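Local atomic coordinates of putative hexose oxidase (Nonomuraea sp. ATCC 39727, PDB entry 5AWV), a protein that probably oxidises a sugar of teicoplanin-type glycopeptide antibiotics, using a covalently attached flavin-adenine dinucleotide. Residues P118-F123 with V195-R200; D177-V182 with A212-G217; P205-W210 with H499-K504; D492-G497 with H517-R522. One frame throughout, in Å; residues are numbered along the deposited sequence.

Interaction 1. Residues P118-F123 with V195-R200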
loop_
_atom_site.group_PDB
_atom_site.type_symbol
_atom_site.label_atom_id
_atom_site.label_comp_id
_atom_site.label_asym_id
_atom_site.label_seq_id
_atom_site.Cartn_x
_atom_site.Cartn_y
_atom_site.Cartn_z
ATOM N N PRO A 118 -9.339 23.615 0.476
ATOM C CA PRO A 118 -8.825 24.883 1.083
ATOM C C PRO A 118 -8.964 24.983 2.582
ATOM O O PRO A 118 -8.237 25.732 3.145
ATOM C CB PRO A 118 -9.604 26.005 0.356
ATOM C CG PRO A 118 -10.734 25.322 -0.311
ATOM C CD PRO A 118 -10.509 23.836 -0.361
ATOM N N SER A 119 -9.841 24.244 3.231
ATOM C CA SER A 119 -10.016 24.484 4.688
ATOM C C SER A 119 -8.961 23.704 5.488
ATOM O O SER A 119 -8.680 24.037 6.626
ATOM C CB SER A 119 -11.386 24.081 5.114
ATOM O OG SER A 119 -11.424 22.669 5.043
ATOM N N MET A 120 -8.341 22.697 4.874
ATOM C CA MET A 120 -7.130 22.069 5.437
ATOM C C MET A 120 -5.835 22.562 4.814
ATOM O O MET A 120 -4.753 22.315 5.381
ATOM C CB MET A 120 -7.270 20.550 5.351
ATOM C CG MET A 120 -8.542 20.065 6.008
ATOM S SD MET A 120 -8.428 20.151 7.853
ATOM C CE MET A 120 -8.056 18.458 8.256
ATOM N N ASN A 121 -5.926 23.318 3.693
ATOM C CA ASN A 121 -4.774 23.725 2.869
ATOM C C ASN A 121 -3.894 22.454 2.642
ATOM O O ASN A 121 -2.676 22.451 2.849
ATOM C CB ASN A 121 -3.978 24.903 3.493
ATOM C CG ASN A 121 -2.968 25.477 2.573
ATOM O OD1 ASN A 121 -1.880 25.960 2.989
ATOM N ND2 ASN A 121 -3.304 25.534 1.341
ATOM N N ALA A 122 -4.556 21.429 2.126
ATOM C CA ALA A 122 -3.918 20.115 1.866
ATOM C C ALA A 122 -4.749 19.400 0.832
ATOM O O ALA A 122 -5.887 19.734 0.616
ATOM C CB ALA A 122 -3.894 19.282 3.148
ATOM N N PHE A 123 -4.159 18.364 0.252
ATOM C CA PHE A 123 -4.868 17.436 -0.622
ATOM C C PHE A 123 -5.598 16.369 0.102
ATOM O O PHE A 123 -5.033 15.631 0.879
ATOM C CB PHE A 123 -3.882 16.813 -1.593
ATOM C CG PHE A 123 -3.375 17.758 -2.584
ATOM C CD1 PHE A 123 -4.091 18.027 -3.721
ATOM C CD2 PHE A 123 -2.204 18.412 -2.382
ATOM C CE1 PHE A 123 -3.604 18.887 -4.657
ATOM C CE2 PHE A 123 -1.751 19.269 -3.289
ATOM C CZ PHE A 123 -2.415 19.516 -4.443
ATOM N N VAL A 195 -16.642 10.116 14.755
ATOM C CA VAL A 195 -15.749 10.579 13.738
ATOM C C VAL A 195 -14.792 11.556 14.357
ATOM O O VAL A 195 -15.207 12.486 15.056
ATOM C CB VAL A 195 -16.534 11.278 12.636
ATOM C CG1 VAL A 195 -15.593 11.845 11.554
ATOM C CG2 VAL A 195 -17.543 10.314 12.067
ATOM N N ILE A 196 -13.494 11.387 14.073
ATOM C CA ILE A 196 -12.473 12.243 14.553
ATOM C C ILE A 196 -11.599 12.725 13.401
ATOM O O ILE A 196 -11.108 11.911 12.619
ATOM C CB ILE A 196 -11.602 11.498 15.596
ATOM C CG1 ILE A 196 -12.456 11.137 16.798
ATOM C CG2 ILE A 196 -10.399 12.345 15.971
ATOM C CD1 ILE A 196 -11.716 10.560 17.955
ATOM N N VAL A 197 -11.370 14.030 13.317
ATOM C CA VAL A 197 -10.361 14.557 12.447
ATOM C C VAL A 197 -9.135 14.907 13.308
ATOM O O VAL A 197 -9.230 15.742 14.203
ATOM C CB VAL A 197 -10.864 15.756 11.649
ATOM C CG1 VAL A 197 -9.731 16.374 10.850
ATOM C CG2 VAL A 197 -11.968 15.351 10.707
ATOM N N ALA A 198 -8.001 14.267 13.045
ATOM C CA ALA A 198 -6.735 14.441 13.801
ATOM C C ALA A 198 -5.632 14.930 12.906
ATOM O O ALA A 198 -5.471 14.418 11.773
ATOM C CB ALA A 198 -6.380 13.061 14.464
ATOM N N THR A 199 -4.905 15.982 13.289
ATOM C CA THR A 199 -3.928 16.565 12.465
ATOM C C THR A 199 -2.531 16.496 13.065
ATOM O O THR A 199 -2.375 16.262 14.259
ATOM C CB THR A 199 -4.161 18.101 12.147
ATOM O OG1 THR A 199 -3.688 18.904 13.260
ATOM C CG2 THR A 199 -5.615 18.413 11.851
ATOM N N ARG A 200 -1.543 16.861 12.279
ATOM C CA ARG A 200 -0.227 16.938 12.834
ATOM C C ARG A 200 0.142 18.207 13.609
ATOM O O ARG A 200 1.229 18.268 14.074
ATOM C CB ARG A 200 0.829 16.649 11.817
ATOM C CG ARG A 200 1.297 17.698 10.950
ATOM C CD ARG A 200 2.452 17.096 10.111
ATOM N NE ARG A 200 2.307 17.668 8.803
ATOM C CZ ARG A 200 2.705 17.106 7.652
ATOM N NH1 ARG A 200 2.535 17.808 6.583
ATOM N NH2 ARG A 200 3.354 15.909 7.594
#

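Interaction 2. Residues D177-V182 with A212-G217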
loop_
_atom_site.group_PDB
_atom_site.type_symbol
_atom_site.label_atom_id
_atom_site.label_comp_id
_atom_site.label_asym_id
_atom_site.label_seq_id
_atom_site.Cartn_x
_atom_site.Cartn_y
_atom_site.Cartn_z
ATOM N N ASP A 177 5.445 11.074 5.654
ATOM C CA ASP A 177 6.106 12.320 5.954
ATOM C C ASP A 177 5.313 13.502 5.343
ATOM O O ASP A 177 5.602 14.690 5.639
ATOM C CB ASP A 177 7.593 12.237 5.468
ATOM C CG ASP A 177 8.385 11.112 6.215
ATOM O OD1 ASP A 177 8.018 10.886 7.430
ATOM O OD2 ASP A 177 9.306 10.470 5.597
ATOM N N TYR A 178 4.297 13.176 4.537
ATOM C CA TYR A 178 3.328 14.136 3.988
ATOM C C TYR A 178 1.923 14.017 4.614
ATOM O O TYR A 178 1.010 14.694 4.156
ATOM C CB TYR A 178 3.264 14.056 2.454
ATOM C CG TYR A 178 4.648 14.272 1.891
ATOM C CD1 TYR A 178 5.141 15.554 1.662
ATOM C CD2 TYR A 178 5.525 13.222 1.793
ATOM C CE1 TYR A 178 6.431 15.738 1.254
ATOM C CE2 TYR A 178 6.843 13.409 1.373
ATOM C CZ TYR A 178 7.317 14.664 1.158
ATOM O OH TYR A 178 8.628 14.936 0.744
ATOM N N LEU A 179 1.736 13.177 5.615
ATOM C CA LEU A 179 0.404 12.967 6.205
ATOM C C LEU A 179 0.084 14.102 7.167
ATOM O O LEU A 179 0.655 14.212 8.263
ATOM C CB LEU A 179 0.265 11.634 6.850
ATOM C CG LEU A 179 -1.144 11.385 7.464
ATOM C CD1 LEU A 179 -2.287 11.319 6.469
ATOM C CD2 LEU A 179 -1.126 10.162 8.297
ATOM N N TYR A 180 -0.829 14.959 6.750
ATOM C CA TYR A 180 -1.162 16.168 7.564
ATOM C C TYR A 180 -2.273 15.817 8.515
ATOM O O TYR A 180 -2.246 16.228 9.687
ATOM C CB TYR A 180 -1.527 17.373 6.643
ATOM C CG TYR A 180 -2.066 18.528 7.407
ATOM C CD1 TYR A 180 -1.213 19.285 8.198
ATOM C CD2 TYR A 180 -3.457 18.842 7.396
ATOM C CE1 TYR A 180 -1.717 20.364 8.979
ATOM C CE2 TYR A 180 -3.942 19.923 8.135
ATOM C CZ TYR A 180 -3.055 20.658 8.937
ATOM O OH TYR A 180 -3.445 21.721 9.685
ATOM N N ALA A 181 -3.245 15.050 8.040
ATOM C CA ALA A 181 -4.405 14.706 8.859
ATOM C C ALA A 181 -5.125 13.508 8.412
ATOM O O ALA A 181 -5.098 13.148 7.228
ATOM C CB ALA A 181 -5.419 15.864 8.897
ATOM N N VAL A 182 -5.880 12.925 9.312
ATOM C CA VAL A 182 -6.741 11.834 9.006
ATOM C C VAL A 182 -8.131 12.067 9.595
ATOM O O VAL A 182 -8.235 12.602 10.687
ATOM C CB VAL A 182 -6.386 10.454 9.602
ATOM C CG1 VAL A 182 -5.408 9.693 8.757
ATOM C CG2 VAL A 182 -5.881 10.539 11.063
ATOM N N ALA A 212 -0.503 7.702 15.110
ATOM C CA ALA A 212 -0.591 6.313 14.950
ATOM C C ALA A 212 -0.798 5.904 13.470
ATOM O O ALA A 212 -0.546 4.736 13.102
ATOM C CB ALA A 212 -1.669 5.740 15.768
ATOM N N HIS A 213 -1.374 6.808 12.684
ATOM C CA HIS A 213 -1.600 6.561 11.277
ATOM C C HIS A 213 -0.430 6.905 10.399
ATOM O O HIS A 213 -0.559 6.778 9.163
ATOM C CB HIS A 213 -2.858 7.291 10.819
ATOM C CG HIS A 213 -4.108 6.664 11.313
ATOM N ND1 HIS A 213 -4.702 6.992 12.520
ATOM C CD2 HIS A 213 -4.830 5.654 10.802
ATOM C CE1 HIS A 213 -5.732 6.192 12.713
ATOM N NE2 HIS A 213 -5.831 5.381 11.671
ATOM N N THR A 214 0.697 7.322 10.958
ATOM C CA THR A 214 1.961 7.536 10.246
ATOM C C THR A 214 2.834 6.232 10.274
ATOM O O THR A 214 3.998 6.280 10.433
ATOM C CB THR A 214 2.801 8.720 10.782
ATOM O OG1 THR A 214 3.220 8.475 12.136
ATOM C CG2 THR A 214 1.998 9.936 10.754
ATOM N N GLY A 215 2.233 5.103 10.078
ATOM C CA GLY A 215 2.926 3.821 10.032
ATOM C C GLY A 215 2.381 2.751 10.963
ATOM O O GLY A 215 2.941 1.644 10.994
ATOM N N GLY A 216 1.253 3.006 11.658
ATOM C CA GLY A 216 0.695 1.941 12.519
ATOM C C GLY A 216 0.081 0.752 11.824
ATOM O O GLY A 216 -0.050 -0.353 12.392
ATOM N N GLY A 217 -0.310 0.961 10.567
ATOM C CA GLY A 217 -0.924 -0.096 9.775
ATOM C C GLY A 217 -2.433 -0.097 9.892
ATOM O O GLY A 217 -3.017 0.356 10.893
#

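Interaction 3. Residues P205-W210 with H499-K504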
loop_
_atom_site.group_PDB
_atom_site.type_symbol
_atom_site.label_atom_id
_atom_site.label_comp_id
_atom_site.label_asym_id
_atom_site.label_seq_id
_atom_site.Cartn_x
_atom_site.Cartn_y
_atom_site.Cartn_z
ATOM N N PRO A 205 -5.783 18.088 19.778
ATOM C CA PRO A 205 -6.151 17.293 20.885
ATOM C C PRO A 205 -6.240 15.809 20.586
ATOM O O PRO A 205 -6.393 15.005 21.516
ATOM C CB PRO A 205 -7.490 17.838 21.261
ATOM C CG PRO A 205 -8.034 18.317 20.001
ATOM C CD PRO A 205 -6.884 18.948 19.349
ATOM N N HIS A 206 -6.138 15.435 19.294
ATOM C CA HIS A 206 -6.022 14.010 18.917
ATOM C C HIS A 206 -4.773 13.752 18.100
ATOM O O HIS A 206 -4.750 12.830 17.233
ATOM C CB HIS A 206 -7.280 13.641 18.139
ATOM C CG HIS A 206 -8.521 13.932 18.906
ATOM N ND1 HIS A 206 -8.921 13.158 19.967
ATOM C CD2 HIS A 206 -9.433 14.925 18.791
ATOM C CE1 HIS A 206 -10.032 13.662 20.485
ATOM N NE2 HIS A 206 -10.351 14.738 19.796
ATOM N N HIS A 207 -3.733 14.459 18.455
ATOM C CA HIS A 207 -2.401 14.339 17.826
ATOM C C HIS A 207 -1.920 12.885 17.860
ATOM O O HIS A 207 -1.292 12.449 16.855
ATOM C CB HIS A 207 -1.353 15.206 18.558
ATOM C CG HIS A 207 -0.106 15.425 17.782
ATOM N ND1 HIS A 207 1.091 14.848 18.119
ATOM C CD2 HIS A 207 0.123 16.125 16.659
ATOM C CE1 HIS A 207 2.033 15.253 17.303
ATOM N NE2 HIS A 207 1.486 16.071 16.434
ATOM N N ASP A 208 -2.184 12.185 18.971
ATOM C CA ASP A 208 -1.907 10.764 19.133
ATOM C C ASP A 208 -2.510 9.845 18.039
ATOM O O ASP A 208 -1.825 8.957 17.512
ATOM C CB ASP A 208 -2.182 10.229 20.538
ATOM C CG ASP A 208 -3.684 10.348 20.989
ATOM O OD1 ASP A 208 -4.446 11.174 20.383
ATOM O OD2 ASP A 208 -4.081 9.589 21.949
ATOM N N LEU A 209 -3.790 10.043 17.701
ATOM C CA LEU A 209 -4.439 9.355 16.608
ATOM C C LEU A 209 -3.789 9.604 15.224
ATOM O O LEU A 209 -3.713 8.646 14.430
ATOM C CB LEU A 209 -5.957 9.648 16.535
ATOM C CG LEU A 209 -6.785 8.777 15.599
ATOM C CD1 LEU A 209 -6.775 7.350 16.104
ATOM C CD2 LEU A 209 -8.201 9.279 15.530
ATOM N N TRP A 210 -3.468 10.842 14.921
ATOM C CA TRP A 210 -2.802 11.271 13.683
ATOM C C TRP A 210 -1.456 10.469 13.690
ATOM O O TRP A 210 -1.087 9.817 12.735
ATOM C CB TRP A 210 -2.476 12.755 13.675
ATOM C CG TRP A 210 -1.373 13.045 12.738
ATOM C CD1 TRP A 210 -1.479 13.086 11.386
ATOM C CD2 TRP A 210 0.037 13.195 13.051
ATOM N NE1 TRP A 210 -0.219 13.265 10.839
ATOM C CE2 TRP A 210 0.721 13.300 11.834
ATOM C CE3 TRP A 210 0.770 13.229 14.239
ATOM C CZ2 TRP A 210 2.099 13.510 11.754
ATOM C CZ3 TRP A 210 2.122 13.394 14.174
ATOM C CH2 TRP A 210 2.803 13.518 12.922
ATOM N N HIS A 499 6.147 0.753 19.816
ATOM C CA HIS A 499 5.092 -0.080 20.140
ATOM C C HIS A 499 4.297 0.439 21.423
ATOM O O HIS A 499 3.054 0.385 21.460
ATOM C CB HIS A 499 5.542 -1.494 20.351
ATOM C CG HIS A 499 4.420 -2.386 20.652
ATOM N ND1 HIS A 499 4.312 -3.101 21.836
ATOM C CD2 HIS A 499 3.346 -2.698 19.925
ATOM C CE1 HIS A 499 3.186 -3.785 21.815
ATOM N NE2 HIS A 499 2.607 -3.583 20.648
ATOM N N PRO A 500 5.035 0.923 22.436
ATOM C CA PRO A 500 4.330 1.358 23.655
ATOM C C PRO A 500 3.355 2.481 23.368
ATOM O O PRO A 500 2.230 2.421 23.817
ATOM C CB PRO A 500 5.475 1.760 24.636
ATOM C CG PRO A 500 6.639 0.918 24.168
ATOM C CD PRO A 500 6.480 0.793 22.646
ATOM N N ARG A 501 3.768 3.499 22.640
ATOM C CA ARG A 501 2.843 4.549 22.255
ATOM C C ARG A 501 1.699 4.069 21.372
ATOM O O ARG A 501 0.537 4.440 21.608
ATOM C CB ARG A 501 3.571 5.678 21.594
ATOM C CG ARG A 501 2.620 6.855 21.341
ATOM C CD ARG A 501 3.410 8.011 20.839
ATOM N NE ARG A 501 2.518 9.131 20.641
ATOM C CZ ARG A 501 2.838 10.208 19.982
ATOM N NH1 ARG A 501 4.041 10.365 19.442
ATOM N NH2 ARG A 501 1.940 11.151 19.897
ATOM N N LEU A 502 1.981 3.181 20.424
ATOM C CA LEU A 502 0.881 2.626 19.639
ATOM C C LEU A 502 -0.115 1.849 20.486
ATOM O O LEU A 502 -1.339 1.922 20.272
ATOM C CB LEU A 502 1.352 1.731 18.511
ATOM C CG LEU A 502 2.128 2.383 17.404
ATOM C CD1 LEU A 502 2.953 1.331 16.668
ATOM C CD2 LEU A 502 1.185 3.095 16.437
ATOM N N ARG A 503 0.389 1.127 21.504
ATOM C CA ARG A 503 -0.557 0.447 22.406
ATOM C C ARG A 503 -1.470 1.447 23.211
ATOM O O ARG A 503 -2.624 1.195 23.413
ATOM C CB ARG A 503 0.211 -0.588 23.281
ATOM C CG ARG A 503 -0.623 -1.160 24.365
ATOM C CD ARG A 503 0.063 -2.315 25.043
ATOM N NE ARG A 503 0.098 -3.514 24.244
ATOM C CZ ARG A 503 0.733 -4.613 24.619
ATOM N NH1 ARG A 503 1.422 -4.625 25.762
ATOM N NH2 ARG A 503 0.711 -5.694 23.860
ATOM N N LYS A 504 -0.938 2.569 23.637
ATOM C CA LYS A 504 -1.737 3.608 24.299
ATOM C C LYS A 504 -2.797 4.182 23.375
ATOM O O LYS A 504 -3.958 4.343 23.778
ATOM C CB LYS A 504 -0.841 4.680 24.871
ATOM C CG LYS A 504 -0.086 4.135 26.083
ATOM C CD LYS A 504 0.965 5.094 26.557
ATOM C CE LYS A 504 1.545 4.619 27.888
ATOM N NZ LYS A 504 2.410 5.716 28.386
#

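Interaction 4. Residues D492-G497 with H517-R522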
loop_
_atom_site.group_PDB
_atom_site.type_symbol
_atom_site.label_atom_id
_atom_site.label_comp_id
_atom_site.label_asym_id
_atom_site.label_seq_id
_atom_site.Cartn_x
_atom_site.Cartn_y
_atom_site.Cartn_z
ATOM N N ASP A 492 7.571 -5.918 18.254
ATOM C CA ASP A 492 8.854 -5.266 18.375
ATOM C C ASP A 492 9.684 -5.270 17.109
ATOM O O ASP A 492 10.407 -4.335 16.875
ATOM C CB ASP A 492 9.649 -5.837 19.515
ATOM C CG ASP A 492 8.949 -5.555 20.933
ATOM O OD1 ASP A 492 7.841 -4.895 21.059
ATOM O OD2 ASP A 492 9.586 -5.952 21.911
ATOM N N LEU A 493 9.538 -6.275 16.281
ATOM C CA LEU A 493 10.193 -6.278 15.010
ATOM C C LEU A 493 9.549 -5.202 14.061
ATOM O O LEU A 493 10.276 -4.503 13.371
ATOM C CB LEU A 493 10.000 -7.682 14.330
ATOM C CG LEU A 493 10.579 -8.882 15.123
ATOM C CD1 LEU A 493 10.330 -10.150 14.331
ATOM C CD2 LEU A 493 12.052 -8.640 15.342
ATOM N N TYR A 494 8.216 -5.062 14.081
ATOM C CA TYR A 494 7.547 -4.068 13.213
ATOM C C TYR A 494 7.675 -2.623 13.728
ATOM O O TYR A 494 7.901 -1.674 12.939
ATOM C CB TYR A 494 6.066 -4.368 13.017
ATOM C CG TYR A 494 5.861 -5.508 12.126
ATOM C CD1 TYR A 494 6.111 -5.417 10.743
ATOM C CD2 TYR A 494 5.344 -6.664 12.590
ATOM C CE1 TYR A 494 5.949 -6.505 9.915
ATOM C CE2 TYR A 494 5.199 -7.767 11.757
ATOM C CZ TYR A 494 5.490 -7.674 10.426
ATOM O OH TYR A 494 5.314 -8.752 9.621
ATOM N N TYR A 495 7.543 -2.474 15.033
ATOM C CA TYR A 495 7.402 -1.123 15.626
ATOM C C TYR A 495 8.484 -0.625 16.559
ATOM O O TYR A 495 8.494 0.560 16.891
ATOM C CB TYR A 495 6.058 -1.073 16.377
ATOM C CG TYR A 495 4.803 -1.423 15.555
ATOM C CD1 TYR A 495 4.456 -0.726 14.411
ATOM C CD2 TYR A 495 3.977 -2.388 15.974
ATOM C CE1 TYR A 495 3.293 -0.996 13.750
ATOM C CE2 TYR A 495 2.786 -2.663 15.331
ATOM C CZ TYR A 495 2.434 -1.941 14.230
ATOM O OH TYR A 495 1.271 -2.255 13.627
ATOM N N LYS A 496 9.392 -1.490 16.945
ATOM C CA LYS A 496 10.470 -1.215 17.855
ATOM C C LYS A 496 9.981 -0.407 19.045
ATOM O O LYS A 496 8.931 -0.771 19.630
ATOM C CB LYS A 496 11.679 -0.619 17.092
ATOM C CG LYS A 496 12.260 -1.464 15.946
ATOM C CD LYS A 496 13.455 -0.802 15.278
ATOM C CE LYS A 496 14.627 -0.606 16.253
ATOM N NZ LYS A 496 15.680 0.181 15.655
ATOM N N GLY A 497 10.639 0.702 19.309
ATOM C CA GLY A 497 10.385 1.591 20.452
ATOM C C GLY A 497 9.086 2.386 20.294
ATOM O O GLY A 497 8.658 2.970 21.257
ATOM N N HIS A 517 -7.016 -8.315 13.832
ATOM C CA HIS A 517 -6.536 -9.316 12.889
ATOM C C HIS A 517 -5.261 -9.915 13.412
ATOM O O HIS A 517 -4.815 -9.533 14.487
ATOM C CB HIS A 517 -6.400 -8.712 11.478
ATOM C CG HIS A 517 -5.539 -7.483 11.398
ATOM N ND1 HIS A 517 -4.185 -7.510 11.639
ATOM C CD2 HIS A 517 -5.848 -6.196 11.108
ATOM C CE1 HIS A 517 -3.681 -6.296 11.444
ATOM N NE2 HIS A 517 -4.671 -5.481 11.116
ATOM N N ALA A 518 -4.621 -10.845 12.671
ATOM C CA ALA A 518 -3.406 -11.594 13.152
ATOM C C ALA A 518 -2.168 -10.870 13.797
ATOM O O ALA A 518 -1.506 -11.419 14.682
ATOM C CB ALA A 518 -2.959 -12.621 12.097
ATOM N N LEU A 519 -1.927 -9.645 13.401
ATOM C CA LEU A 519 -0.818 -8.820 13.781
ATOM C C LEU A 519 -1.401 -7.404 14.114
ATOM O O LEU A 519 -0.808 -6.380 13.803
ATOM C CB LEU A 519 0.132 -8.677 12.580
ATOM C CG LEU A 519 0.866 -9.952 12.130
ATOM C CD1 LEU A 519 1.663 -9.594 10.900
ATOM C CD2 LEU A 519 1.751 -10.477 13.257
ATOM N N SER A 520 -2.561 -7.370 14.802
ATOM C CA SER A 520 -3.134 -6.103 15.326
ATOM C C SER A 520 -2.605 -5.768 16.706
ATOM O O SER A 520 -2.335 -6.632 17.545
ATOM C CB SER A 520 -4.631 -6.104 15.249
ATOM O OG SER A 520 -5.165 -7.165 16.079
ATOM N N ILE A 521 -2.396 -4.489 16.914
ATOM C CA ILE A 521 -1.914 -3.933 18.160
ATOM C C ILE A 521 -2.980 -4.303 19.235
ATOM O O ILE A 521 -4.188 -4.219 19.008
ATOM C CB ILE A 521 -1.708 -2.436 18.035
ATOM C CG1 ILE A 521 -0.616 -2.128 16.963
ATOM C CG2 ILE A 521 -1.287 -1.848 19.368
ATOM C CD1 ILE A 521 -0.698 -0.754 16.358
ATOM N N ARG A 522 -2.503 -4.822 20.345
ATOM C CA ARG A 522 -3.366 -5.189 21.468
ATOM C C ARG A 522 -3.438 -4.003 22.425
ATOM O O ARG A 522 -2.400 -3.341 22.634
ATOM C CB ARG A 522 -2.723 -6.327 22.198
ATOM C CG ARG A 522 -2.585 -7.557 21.353
ATOM C CD ARG A 522 -3.746 -8.495 21.572
ATOM N NE ARG A 522 -4.677 -8.500 20.449
ATOM C CZ ARG A 522 -5.874 -9.091 20.463
ATOM N NH1 ARG A 522 -6.305 -9.735 21.565
ATOM N NH2 ARG A 522 -6.649 -9.042 19.360
HETATM O O HOH W 1 -0.691 -3.976 12.568
#

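Interaction 1. Residues P118-F123 with V195-R200
Met120 and Val197 point their side chains at one another and meet tip to tip, the thioether methyl CE of Met120 lying 3.7 Å from CG1 of Val197. The branch of Val197 that does the touching is the one anti to its backbone N (chi1 174°), while Met120 arrives as a bent chain, turned at both chi2 (-74°) and chi3 (-100°), with CE making the contact. Thr199, two residues further along the strand, adds a looser touch through its methyl, with Thr199 CG2 4.3 Å from Met120 CE. The Thr199 hydroxyl is hydrogen-bonded to Asp204. Met120 sits in the turn joining strands 114-117 and 122-125, a beta hairpin at one side of the five-stranded antiparallel sheet. Asn121, with positive phi, and Ala122 both face Asp117 there and form a G1 beta bulge. Strand 193-199 is the outermost strand at the opposite side of that sheet, and the backbones stay well apart, with 9.5 Å between the CA atoms of Met120 and Thr199. The methionine reaches over strands 223-229 and 179-187, packing on Trp228 and Ala181; Val197 and Thr199 rest on the same two residues respectively.

Interaction 2. Residues D177-V182 with A212-G217
The strand that starts at Leu179 runs past the loop 212-217 with its backbone closest at Thr214, 6.9 Å from CA of Leu179 to CA of Thr214, and no hydrogen bond joins the two segments. Leu179 holds CG anti to its N (chi1 -179°), which carries the methyl CD2 into the loop. There CD2 rests 3.5 Å from the carbonyl O of His213 and 4.0 Å from the methyl CG2 of Thr214. Val182 meets His213 at about a right angle: Val182 CG1 lies 4.1 Å from His213 CB, and Val182 CG2 approaches the imidazole obliquely, 4.0 Å from its ND1. Leu179 and Val182 are three residues apart yet both direct their side chains at the loop, in keeping with the classic beta bulge between them, where Tyr180 and Ala181 face Trp228 of the adjoining strand. The loop is the glycine-rich link between helix 207-212 and strand 223-229. His213 ND1 is hydrogen-bonded to Leu209 O, and Phe221 meets the imidazole edge to face, two contacts that restrain the ring's rotation. The His213 side chain packs on Val224, an FAD-binding residue, and lies about 6 Å from the bound FAD.

Interaction 3. Residues P205-W210 with H499-K504
Two groups grip the carboxylate oxygen OD1 of Asp208, whose backbone lies against Arg501: the hydroxyl of Tyr509 and, through a weak and bent bond, the amide of Leu209, with Leu209 N 3.0 Å from Asp208 OD1 at an N-H...O angle of 133°. Tyr509 ends the same helix that carries Arg501, so the aspartate is tied to that helix by a neutral partner. Opposite charges face across the contact at a distance, 6.4 Å separating Asp208 OD1 from Arg501 NH2, and any attraction is probably weak. The contact itself is made by the end of Arg501, a chain fully extended from CG to NE. NH2 comes within 3.9 Å of the CA of Asp208. It also lies 4.2 Å from ND1 of His207, which is at the edge of the guanidinium and near its plane; the ring and guanidinium planes are 28° apart. The contact bridges the surface ends of two helices: 207-212, whose Leu209 packs on strand 193-199 of the five-stranded antiparallel sheet, and 499-509 of the berberine and berberine-like family region. His206 takes the N-cap position of the first. A cation-pi contact with Trp211 steadies the arginine, and CE3 of Trp210 lies 3.6 Å above one face of the His207 ring, offset toward its rim.

Interaction 4. Residues D492-G497 with H517-R522
Facing Tyr494 and Tyr495, the loop 517-522 presents Leu519 and Ile521. His517 and Ser520 bond to each other twice: His517 N donates to Ser520 OG at 3.1 Å and a nearly straight 169°, and Ser520 N donates to His517 O, closing a beta turn. The ring of His517, which touches the FAD, lies face-on over CB of Ser520 and stacks with Phe96. Leu519, next to come forward, crosses the side chain of Tyr494 at about a right angle, with its CD1 4.0 Å from Tyr494 OH; that hydroxyl is itself bonded to Asp475 N. This turn near the C terminus thus backs onto helix 490-495 in the berberine and berberine-like family region, beside the flavin site. From Leu519 O the path continues through a water, which donates both to that oxygen (2.7 Å) and to Tyr495 OH (2.8 Å). The same hydroxyl is bonded to Gly216 O, so two partners fix its position. Ile521 holds CG1 anti to its carbonyl carbon (chi1 -62°), which lays it obliquely across the Tyr495 ring end, CG1 3.8 Å from Tyr495 CE2 and CD1 3.7 Å from Tyr495 OH. Tyr494 CB covers one face of that ring over its centre.

In the fold
From the N terminus, interaction 1 closes a loop from the hairpin turn at 118-123 to 195-200, spanning the five-stranded sheet. Interaction 2 opens inside that loop at 177-182 and closes after it at 212-217, so the two cross; neighbouring strands 179-187 and 193-199 join them directly. Interaction 3 opens within interaction 2 at 205-210 and closes far beyond it at 499-504, so these also cross, bringing helix 499-509 of the C-terminal region against helix 207-212. Interaction 4, between 492-497 and 517-522, crosses interaction 3 in turn, while 1 with 3, 1 with 4 and 2 with 4 lie in series. Trp210 NE1–Leu179 O and Arg503 NE–Arg522 O are among the bonds linking the contacts.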